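Local structure of levoglucosan dehydrogenase (Pseudarthrobacter phenanthrenivorans, 6A3F) at residues V26-G31 against K59-A64; V97-P102 against K118-E123; A158-K163 against A338-E343; R313-V318 against T332-P337. The protein catalyses the NAD(+)-dependent oxidation of levoglucosan to 3-dehydrolevoglucosan, acting as a homotetramer of the Gfo/Idh/MocA family. One frame throughout, in Å; residues are numbered along the deposited sequence.

How the contacts relate
From the N terminus, contact 1 comes first: it brings 59-64 back beside 26-31 after helix 35-48, within the nucleotide-binding domain. Contact 2 follows in series, closing a shorter loop through helix 106-115. The two are neighbours in one parallel sheet, where strands 23-30 and 96-100 lie side by side and D98 N probably bonds to G27 O. Contact 3 spans far more chain, tying helix 157-167 to the loop after strand 330-334. Contact 4, a hairpin pairing, falls wholly between the two segments of contact 3 and packs against it. Contacts 3 and 4 thus tie helix 157-167 to one end of the C-terminal domain's mixed sheet, contact 3 lying about 26 Å from contact 2, centre to centre.

Contact 1: residues V26-G31 against K59-A64; sequences VGLIGG and KVIAEA
I61 lies alongside L28 with both side chains pointing the same way, and their outer methyls meet at 3.8 Å between I61 CD1 and L28 CD2. The I61 chain sets out with CG1 anti to its own N (chi1 -172°), which also brings CG1 to 3.5 Å from L28 O. On the other face of the sheet I29 CG1 rests 4.2 Å from A62 CB, and V60 CG1 touches G27 CA at 3.6 Å. Helix 66-76 packs on I61, whereas helix 85-89 packs on I29, V60 and A62.

Between these two layers strands 26-30 and 59-62 run parallel as the first two strands of a Rossmann beta-alpha-beta unit. Within these segments the first acceptor is V26 O, which takes two donors, K59 N at 3.0 Å and V60 N at 3.2 Å; L28 N to V60 O, A62 N to L28 O and G30 N to A62 O continue the ladder.

Just past the end of strand 59-62, E63 bends at chi2 (-70°) so that its carboxylate turns back over G30, with OE1 3.6 Å from G30 CA. Its other oxygen, OE2, stands 3.3 Å from G30 O, two acceptors with no bond between them. E63 binds NADH, and an acidic residue ending the second strand is a Rossmann hallmark that usually grips the adenosine ribose. A carboxylate can only accept here, which is consistent with its taking hydrogen bonds from ribose hydroxyls of the cofactor.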
# COMPACT_ATOMS: atom_id res chain seq x y z
N VAL B 26 -12.13 39.30 -12.16
CA VAL B 26 -11.17 38.94 -11.12
C VAL B 26 -9.89 39.73 -11.30
O VAL B 26 -9.32 39.74 -12.40
CB VAL B 26 -10.83 37.43 -11.15
CG1 VAL B 26 -9.79 37.07 -10.11
CG2 VAL B 26 -12.08 36.58 -11.00
N GLY B 27 -9.45 40.30 -10.18
CA GLY B 27 -8.10 40.79 -10.03
C GLY B 27 -7.27 39.87 -9.15
O GLY B 27 -7.60 39.69 -7.99
N LEU B 28 -6.24 39.26 -9.72
CA LEU B 28 -5.28 38.41 -8.99
C LEU B 28 -4.07 39.26 -8.59
O LEU B 28 -3.45 39.89 -9.43
CB LEU B 28 -4.88 37.26 -9.92
CG LEU B 28 -3.77 36.32 -9.44
CD1 LEU B 28 -4.19 35.62 -8.17
CD2 LEU B 28 -3.43 35.30 -10.50
N ILE B 29 -3.74 39.26 -7.32
CA ILE B 29 -2.58 39.99 -6.82
C ILE B 29 -1.54 38.96 -6.40
O ILE B 29 -1.78 38.20 -5.44
CB ILE B 29 -2.99 40.91 -5.64
CG1 ILE B 29 -4.09 41.88 -6.08
CG2 ILE B 29 -1.78 41.62 -5.05
CD1 ILE B 29 -4.72 42.65 -4.94
N GLY B 30 -0.43 38.92 -7.15
CA GLY B 30 0.74 38.09 -6.82
C GLY B 30 0.51 36.63 -7.20
O GLY B 30 -0.01 36.35 -8.25
N GLY B 31 0.90 35.69 -6.35
CA GLY B 31 0.66 34.29 -6.63
C GLY B 31 1.92 33.50 -6.92
O GLY B 31 1.87 32.29 -6.84
N LYS B 59 -9.39 39.45 -15.36
CA LYS B 59 -9.45 40.82 -15.84
C LYS B 59 -8.09 41.49 -15.69
O LYS B 59 -7.56 42.08 -16.66
CB LYS B 59 -10.54 41.61 -15.11
CG LYS B 59 -10.82 42.99 -15.70
CD LYS B 59 -11.20 42.95 -17.17
CE LYS B 59 -11.90 44.22 -17.60
NZ LYS B 59 -12.60 44.05 -18.89
N VAL B 60 -7.52 41.41 -14.50
CA VAL B 60 -6.27 42.11 -14.21
C VAL B 60 -5.43 41.30 -13.23
O VAL B 60 -5.97 40.71 -12.32
CB VAL B 60 -6.57 43.52 -13.67
CG1 VAL B 60 -7.24 43.49 -12.31
CG2 VAL B 60 -5.32 44.36 -13.61
N ILE B 61 -4.11 41.33 -13.41
CA ILE B 61 -3.13 40.73 -12.50
C ILE B 61 -2.12 41.80 -12.07
O ILE B 61 -1.68 42.60 -12.88
CB ILE B 61 -2.45 39.51 -13.15
CG1 ILE B 61 -1.57 38.73 -12.18
CG2 ILE B 61 -1.71 39.88 -14.42
CD1 ILE B 61 -1.17 37.38 -12.71
N ALA B 62 -1.81 41.80 -10.78
CA ALA B 62 -0.78 42.68 -10.20
C ALA B 62 0.45 41.87 -9.85
O ALA B 62 0.32 40.81 -9.20
CB ALA B 62 -1.33 43.33 -8.96
N GLU B 63 1.63 42.35 -10.24
CA GLU B 63 2.89 41.84 -9.74
C GLU B 63 3.77 43.03 -9.31
O GLU B 63 3.35 44.18 -9.37
CB GLU B 63 3.62 40.99 -10.79
CG GLU B 63 2.79 39.85 -11.36
CD GLU B 63 2.51 38.70 -10.41
OE1 GLU B 63 3.18 38.58 -9.39
OE2 GLU B 63 1.55 37.93 -10.71
N ALA B 64 4.98 42.71 -8.87
CA ALA B 64 5.84 43.63 -8.12
C ALA B 64 6.31 44.77 -9.04
O ALA B 64 6.55 45.86 -8.57
CB ALA B 64 7.01 42.86 -7.54

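Contact 2: residues V97-P102 against K118-E123; sequences VDIATP and KHIICE
I99, paired with C122, reaches back across I120. From the backbone outward, its CB sits 4.1 Å from C122 SG and 3.9 Å from I121 O; CG1, anti to the carbonyl carbon (chi1 -48°), comes to 4.1 Å from I120 CG2, and the tip CD1 closes on the same methyl, I120 CG2, at 3.7 Å. On this face too, V97 CG2 packs against the K118 chain, 3.8 Å from CD, before the lysine leads its NZ away to the carbonyl oxygens of I94 and D91.

The opposite face carries D98 and I121, side by side and pointing the same way: I121 CG2 lies 3.7 Å from D98 CG. The carboxylate is thus lined by a methyl group, while its OD2 is hydrogen-bonded with Y42 OH and H38 ND1.

Four bonds join the parallel strands, V97 N to H119 O, I121 N to V97 O, I99 N to I121 O at 2.8 Å and E123 N to I99 O at 2.9 Å. The last uses E123 N, and the CG of that residue lies against A100; E123 and T101 both bind NADH.

Helix 106-115 connects the two strands as a beta-alpha-beta crossover and packs on I99, I120 and C122. Helix 355-371 lies against I121 on the other face. In the sheet, strand 23-30 pairs with the other edge of 96-100, and beyond 119-122 comes strand 147-149.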
# COMPACT_ATOMS: atom_id res chain seq x y z
N VAL B 97 -11.40 40.13 -5.75
CA VAL B 97 -9.98 40.22 -5.52
C VAL B 97 -9.45 38.90 -4.95
O VAL B 97 -9.97 38.40 -3.95
CB VAL B 97 -9.69 41.38 -4.57
CG1 VAL B 97 -8.23 41.49 -4.21
CG2 VAL B 97 -10.20 42.68 -5.18
N ASP B 98 -8.46 38.37 -5.68
CA ASP B 98 -7.73 37.15 -5.31
C ASP B 98 -6.37 37.57 -4.75
O ASP B 98 -5.50 38.02 -5.50
CB ASP B 98 -7.54 36.22 -6.52
CG ASP B 98 -6.96 34.85 -6.17
OD1 ASP B 98 -6.23 34.77 -5.15
OD2 ASP B 98 -7.23 33.87 -6.93
N ILE B 99 -6.21 37.39 -3.43
CA ILE B 99 -5.00 37.78 -2.73
C ILE B 99 -4.10 36.54 -2.56
O ILE B 99 -4.36 35.66 -1.71
CB ILE B 99 -5.30 38.42 -1.37
CG1 ILE B 99 -6.38 39.51 -1.42
CG2 ILE B 99 -3.99 38.94 -0.77
CD1 ILE B 99 -6.72 40.05 -0.07
N ALA B 100 -3.00 36.52 -3.32
CA ALA B 100 -2.10 35.40 -3.31
C ALA B 100 -0.67 35.88 -3.01
O ALA B 100 0.28 35.31 -3.48
CB ALA B 100 -2.17 34.69 -4.62
N THR B 101 -0.54 36.92 -2.22
CA THR B 101 0.78 37.38 -1.80
C THR B 101 1.24 36.57 -0.57
O THR B 101 0.43 35.92 0.14
CB THR B 101 0.71 38.86 -1.38
OG1 THR B 101 -0.07 38.95 -0.19
CG2 THR B 101 0.10 39.79 -2.41
N PRO B 102 2.49 36.79 -0.16
CA PRO B 102 2.90 36.38 1.17
C PRO B 102 2.09 36.98 2.32
O PRO B 102 1.37 37.98 2.15
CB PRO B 102 4.38 36.81 1.23
CG PRO B 102 4.81 36.77 -0.24
CD PRO B 102 3.60 37.38 -0.92
N LYS B 118 -15.55 44.63 -2.50
CA LYS B 118 -15.15 43.54 -3.41
C LYS B 118 -15.23 42.18 -2.68
O LYS B 118 -15.01 42.08 -1.50
CB LYS B 118 -13.77 43.87 -3.98
CG LYS B 118 -13.85 44.96 -5.05
CD LYS B 118 -12.55 45.61 -5.42
CE LYS B 118 -12.62 46.40 -6.72
NZ LYS B 118 -13.90 47.14 -6.90
N HIS B 119 -15.61 41.15 -3.41
CA HIS B 119 -15.55 39.78 -2.90
C HIS B 119 -14.08 39.34 -2.86
O HIS B 119 -13.28 39.72 -3.76
CB HIS B 119 -16.41 38.85 -3.76
CG HIS B 119 -17.83 39.29 -3.94
ND1 HIS B 119 -18.78 39.20 -2.92
CD2 HIS B 119 -18.46 39.81 -5.01
CE1 HIS B 119 -19.93 39.67 -3.37
NE2 HIS B 119 -19.77 40.03 -4.65
N ILE B 120 -13.72 38.58 -1.84
CA ILE B 120 -12.28 38.32 -1.62
C ILE B 120 -12.03 36.83 -1.41
O ILE B 120 -12.66 36.23 -0.53
CB ILE B 120 -11.73 39.11 -0.41
CG1 ILE B 120 -12.06 40.61 -0.48
CG2 ILE B 120 -10.24 38.84 -0.26
CD1 ILE B 120 -12.11 41.28 0.89
N ILE B 121 -11.06 36.29 -2.13
CA ILE B 121 -10.41 35.05 -1.73
C ILE B 121 -8.95 35.35 -1.37
O ILE B 121 -8.24 35.92 -2.13
CB ILE B 121 -10.54 33.91 -2.79
CG1 ILE B 121 -9.90 32.61 -2.29
CG2 ILE B 121 -9.99 34.29 -4.13
CD1 ILE B 121 -10.45 31.36 -3.01
N CYS B 122 -8.57 34.89 -0.19
CA CYS B 122 -7.27 35.16 0.32
C CYS B 122 -6.54 33.86 0.63
O CYS B 122 -7.09 32.95 1.22
CB CYS B 122 -7.39 36.04 1.55
SG CYS B 122 -5.80 36.57 2.22
N GLU B 123 -5.26 33.84 0.30
CA GLU B 123 -4.37 32.72 0.70
C GLU B 123 -4.27 32.59 2.21
O GLU B 123 -4.46 33.56 2.98
CB GLU B 123 -2.95 32.91 0.16
CG GLU B 123 -2.71 32.11 -1.09
CD GLU B 123 -2.66 30.60 -0.86
OE1 GLU B 123 -3.07 30.13 0.21
OE2 GLU B 123 -2.26 29.90 -1.79

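Contact 3: residues A158-K163 against A338-E343; sequences AVALAK and AHPYGE
A160 and L161, on one side of helix 157-167, pack against a type II beta turn running from H339 to G342, with P340 and Y341 at its corners. The tight part is apolar. A160 CB touches two residues of the turn, 3.7 Å from P340 CB and 3.6 Å from Y341 CE2. P340 crosses L161 at about a right angle, its CD 3.9 Å from L161 CD1 and its CG 3.8 Å from L161 N. That leucine has its CG anti to its own N (chi1 179°), which carries both methyls out to the histidine: CD1 comes at the edge of the H339 ring, in its plane, and CD2 lies 3.7 Å from H339 CD2. H339 ND1 is tied to G336 N, which helps to orient the imidazole, and V333 packs on both L161 and H339.

The loose side is at the segment's ends, where A338 and E343 are exposed and make no contact with the helix; K163 likewise points its amine away, to E167 and the Y220 carbonyl. A325 and D326 of the second subunit pack on H339 and L161 respectively, so the patch also borders the tetramer interface. Y220 of helix 206-221 also touches A160. Y341 takes the turn's second corner at a positive phi of 68°, and the turn is closed by G342 N bonded to H339 O at 2.9 Å.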
# COMPACT_ATOMS: atom_id res chain seq x y z
N ALA B 158 -12.23 13.27 -1.65
CA ALA B 158 -12.09 12.29 -0.58
C ALA B 158 -12.35 12.89 0.81
O ALA B 158 -12.87 12.23 1.69
CB ALA B 158 -10.72 11.68 -0.65
N VAL B 159 -11.91 14.13 1.02
CA VAL B 159 -12.09 14.81 2.29
C VAL B 159 -13.56 15.21 2.49
O VAL B 159 -14.13 15.00 3.59
CB VAL B 159 -11.14 16.02 2.39
CG1 VAL B 159 -11.38 16.79 3.70
CG2 VAL B 159 -9.69 15.56 2.23
N ALA B 160 -14.20 15.71 1.44
CA ALA B 160 -15.66 15.98 1.47
C ALA B 160 -16.44 14.67 1.66
O ALA B 160 -17.48 14.68 2.28
CB ALA B 160 -16.09 16.67 0.22
N LEU B 161 -15.95 13.57 1.10
CA LEU B 161 -16.56 12.24 1.33
C LEU B 161 -16.47 11.85 2.82
O LEU B 161 -17.40 11.27 3.39
CB LEU B 161 -15.83 11.21 0.46
CG LEU B 161 -16.34 9.77 0.61
CD1 LEU B 161 -17.81 9.69 0.23
CD2 LEU B 161 -15.54 8.83 -0.29
N ALA B 162 -15.32 12.07 3.44
CA ALA B 162 -15.15 11.82 4.89
C ALA B 162 -16.20 12.61 5.69
O ALA B 162 -16.86 12.10 6.63
CB ALA B 162 -13.77 12.22 5.34
N LYS B 163 -16.37 13.86 5.28
CA LYS B 163 -17.38 14.72 5.95
C LYS B 163 -18.79 14.13 5.77
O LYS B 163 -19.58 14.08 6.74
CB LYS B 163 -17.31 16.14 5.39
CG LYS B 163 -18.37 17.10 5.89
CD LYS B 163 -18.22 17.41 7.35
CE LYS B 163 -19.08 18.58 7.79
NZ LYS B 163 -18.85 18.88 9.22
N ALA B 338 -20.08 9.14 -7.81
CA ALA B 338 -21.00 8.83 -6.68
C ALA B 338 -20.69 9.71 -5.45
O ALA B 338 -21.46 9.71 -4.47
CB ALA B 338 -20.94 7.38 -6.33
N HIS B 339 -19.57 10.44 -5.49
CA HIS B 339 -19.03 11.08 -4.32
C HIS B 339 -19.12 12.60 -4.44
O HIS B 339 -19.40 13.11 -5.51
CB HIS B 339 -17.59 10.61 -4.08
CG HIS B 339 -17.44 9.13 -4.18
ND1 HIS B 339 -17.13 8.50 -5.38
CD2 HIS B 339 -17.60 8.16 -3.25
CE1 HIS B 339 -17.12 7.20 -5.18
NE2 HIS B 339 -17.38 6.95 -3.89
N PRO B 340 -18.90 13.28 -3.34
CA PRO B 340 -19.09 14.74 -3.38
C PRO B 340 -18.24 15.41 -4.48
O PRO B 340 -17.08 15.01 -4.74
CB PRO B 340 -18.75 15.22 -1.96
CG PRO B 340 -19.06 14.01 -1.12
CD PRO B 340 -18.60 12.83 -1.96
N TYR B 341 -18.90 16.38 -5.13
CA TYR B 341 -18.44 17.18 -6.27
C TYR B 341 -18.31 16.33 -7.54
O TYR B 341 -17.84 16.83 -8.57
CB TYR B 341 -17.11 17.89 -6.00
CG TYR B 341 -17.07 18.67 -4.72
CD1 TYR B 341 -17.92 19.74 -4.51
CD2 TYR B 341 -16.23 18.28 -3.69
CE1 TYR B 341 -17.91 20.44 -3.31
CE2 TYR B 341 -16.19 18.98 -2.50
CZ TYR B 341 -17.03 20.07 -2.31
OH TYR B 341 -16.96 20.73 -1.11
N GLY B 342 -18.74 15.05 -7.51
CA GLY B 342 -18.55 14.17 -8.64
C GLY B 342 -19.13 14.69 -9.94
O GLY B 342 -18.61 14.35 -11.01
N GLU B 343 -20.24 15.45 -9.86
CA GLU B 343 -20.97 15.96 -11.02
C GLU B 343 -20.08 16.90 -11.83
O GLU B 343 -20.28 17.09 -13.06
CB GLU B 343 -22.27 16.66 -10.60
CG GLU B 343 -22.08 18.02 -9.96
CD GLU B 343 -21.72 18.03 -8.48
OE1 GLU B 343 -21.56 16.92 -7.89
OE2 GLU B 343 -21.61 19.16 -7.92

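Contact 4: residues R313-V318 against T332-P337; sequences RDELQV and TVYTGP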
# COMPACT_ATOMS: atom_id res chain seq x y z
N ARG B 313 -4.51 11.08 -3.12
CA ARG B 313 -5.71 11.88 -2.81
C ARG B 313 -7.01 11.31 -3.43
O ARG B 313 -8.08 11.67 -2.94
CB ARG B 313 -5.57 13.33 -3.29
CG ARG B 313 -5.58 13.53 -4.79
CD ARG B 313 -4.83 14.77 -5.21
NE ARG B 313 -3.42 14.56 -4.94
CZ ARG B 313 -2.67 13.70 -5.63
NH1 ARG B 313 -3.01 13.37 -6.87
NH2 ARG B 313 -1.53 13.25 -5.09
N ASP B 314 -6.90 10.47 -4.44
CA ASP B 314 -8.08 9.84 -5.02
C ASP B 314 -8.78 8.86 -4.10
O ASP B 314 -9.94 8.47 -4.40
CB ASP B 314 -7.74 9.10 -6.32
CG ASP B 314 -7.27 10.05 -7.44
OD1 ASP B 314 -8.13 10.69 -8.06
OD2 ASP B 314 -6.03 10.10 -7.69
N GLU B 315 -8.12 8.47 -3.03
CA GLU B 315 -8.52 7.44 -2.14
C GLU B 315 -9.01 8.01 -0.82
O GLU B 315 -8.40 8.93 -0.25
CB GLU B 315 -7.33 6.54 -1.76
CG GLU B 315 -6.82 5.71 -2.89
CD GLU B 315 -5.54 4.96 -2.58
OE1 GLU B 315 -5.21 4.75 -1.40
OE2 GLU B 315 -4.89 4.56 -3.55
N LEU B 316 -10.04 7.35 -0.27
CA LEU B 316 -10.38 7.44 1.14
C LEU B 316 -10.47 6.03 1.74
O LEU B 316 -11.07 5.18 1.13
CB LEU B 316 -11.71 8.16 1.37
CG LEU B 316 -11.98 8.51 2.83
CD1 LEU B 316 -11.04 9.61 3.33
CD2 LEU B 316 -13.42 8.97 3.02
N GLN B 317 -9.87 5.80 2.89
CA GLN B 317 -10.00 4.53 3.55
C GLN B 317 -11.07 4.65 4.65
O GLN B 317 -11.03 5.58 5.46
CB GLN B 317 -8.67 4.05 4.11
CG GLN B 317 -7.63 3.87 3.02
CD GLN B 317 -6.31 3.41 3.56
OE1 GLN B 317 -5.29 4.08 3.43
NE2 GLN B 317 -6.30 2.24 4.17
N VAL B 318 -11.95 3.66 4.71
CA VAL B 318 -13.00 3.68 5.76
C VAL B 318 -13.27 2.26 6.22
O VAL B 318 -13.37 1.37 5.40
CB VAL B 318 -14.29 4.37 5.30
CG1 VAL B 318 -14.90 3.78 4.03
CG2 VAL B 318 -15.32 4.47 6.43
N THR B 332 -10.74 0.77 0.59
CA THR B 332 -10.13 1.83 -0.19
C THR B 332 -11.11 2.32 -1.27
O THR B 332 -11.35 1.63 -2.30
CB THR B 332 -8.83 1.32 -0.83
OG1 THR B 332 -7.94 0.97 0.22
CG2 THR B 332 -8.16 2.37 -1.67
N VAL B 333 -11.71 3.47 -1.02
CA VAL B 333 -12.74 4.02 -1.84
C VAL B 333 -12.12 5.09 -2.74
O VAL B 333 -11.53 6.08 -2.21
CB VAL B 333 -13.89 4.62 -1.00
CG1 VAL B 333 -14.97 5.22 -1.91
CG2 VAL B 333 -14.48 3.60 -0.06
N TYR B 334 -12.24 4.90 -4.08
CA TYR B 334 -11.81 5.86 -5.09
C TYR B 334 -12.95 6.85 -5.42
O TYR B 334 -14.07 6.44 -5.75
CB TYR B 334 -11.28 5.15 -6.34
CG TYR B 334 -9.90 4.59 -6.12
CD1 TYR B 334 -9.72 3.33 -5.59
CD2 TYR B 334 -8.77 5.36 -6.40
CE1 TYR B 334 -8.45 2.83 -5.33
CE2 TYR B 334 -7.50 4.89 -6.12
CZ TYR B 334 -7.33 3.63 -5.60
OH TYR B 334 -6.06 3.20 -5.33
N THR B 335 -12.66 8.14 -5.38
CA THR B 335 -13.70 9.14 -5.58
C THR B 335 -14.05 9.32 -7.05
O THR B 335 -13.22 9.29 -7.95
CB THR B 335 -13.38 10.50 -4.94
OG1 THR B 335 -12.27 11.12 -5.57
CG2 THR B 335 -13.10 10.35 -3.47
N GLY B 336 -15.35 9.47 -7.28
CA GLY B 336 -15.86 9.62 -8.63
C GLY B 336 -17.26 10.22 -8.64
O GLY B 336 -17.64 10.97 -7.74
N PRO B 337 -18.05 9.86 -9.66
CA PRO B 337 -19.42 10.41 -9.81
C PRO B 337 -20.30 10.19 -8.57
O PRO B 337 -21.18 11.04 -8.28
CB PRO B 337 -19.91 9.69 -11.08
CG PRO B 337 -18.65 9.52 -11.92
CD PRO B 337 -17.63 9.13 -10.87
O HOH W 1 -10.53 12.71 -3.94
O HOH W 2 -10.56 9.74 -8.58
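E315 lays its side chain over one face of the Y334 ring, CG 3.4 Å from Y334 CE2, with the two groups side by side and pointing the same way. CG is set anti to the carbonyl carbon (chi1 -68°), and the chain beyond is extended, which takes the carboxylate to the phenol: E315 OE2 lies only 2.5 Å from Y334 OH, a weak and doubtful bond whose proton has another acceptor nearby. Carboxylate and ring planes are turned 72° apart. T332 CG2 adds a methyl 3.8 Å from E315 CG.

The antiparallel backbone pairing sets these groups side by side. L316 and V333 form the hydrogen-bonded pair, L316 N to V333 O and V333 N to L316 O both being 2.8 Å, and T335 N reaches D314 O at 2.9 Å. On the other face V333 CG2 packs against V318 CG1.

Waters extend the shell. One donates to D314 OD1 at 2.7 Å and to T335 O at 2.8 Å; another bridges R313 O and T335 OG1. Farther out, a third subunit supplies R312 to E315 OE2 and R313 to D314 OD2, while T332 pairs with a strand of the second subunit, carrying the sheet across that interface.

With arginines of the third subunit against both carboxylates, E315 and D314 are probably kept charged, and R313 and D314 pair reciprocally with their counterparts there.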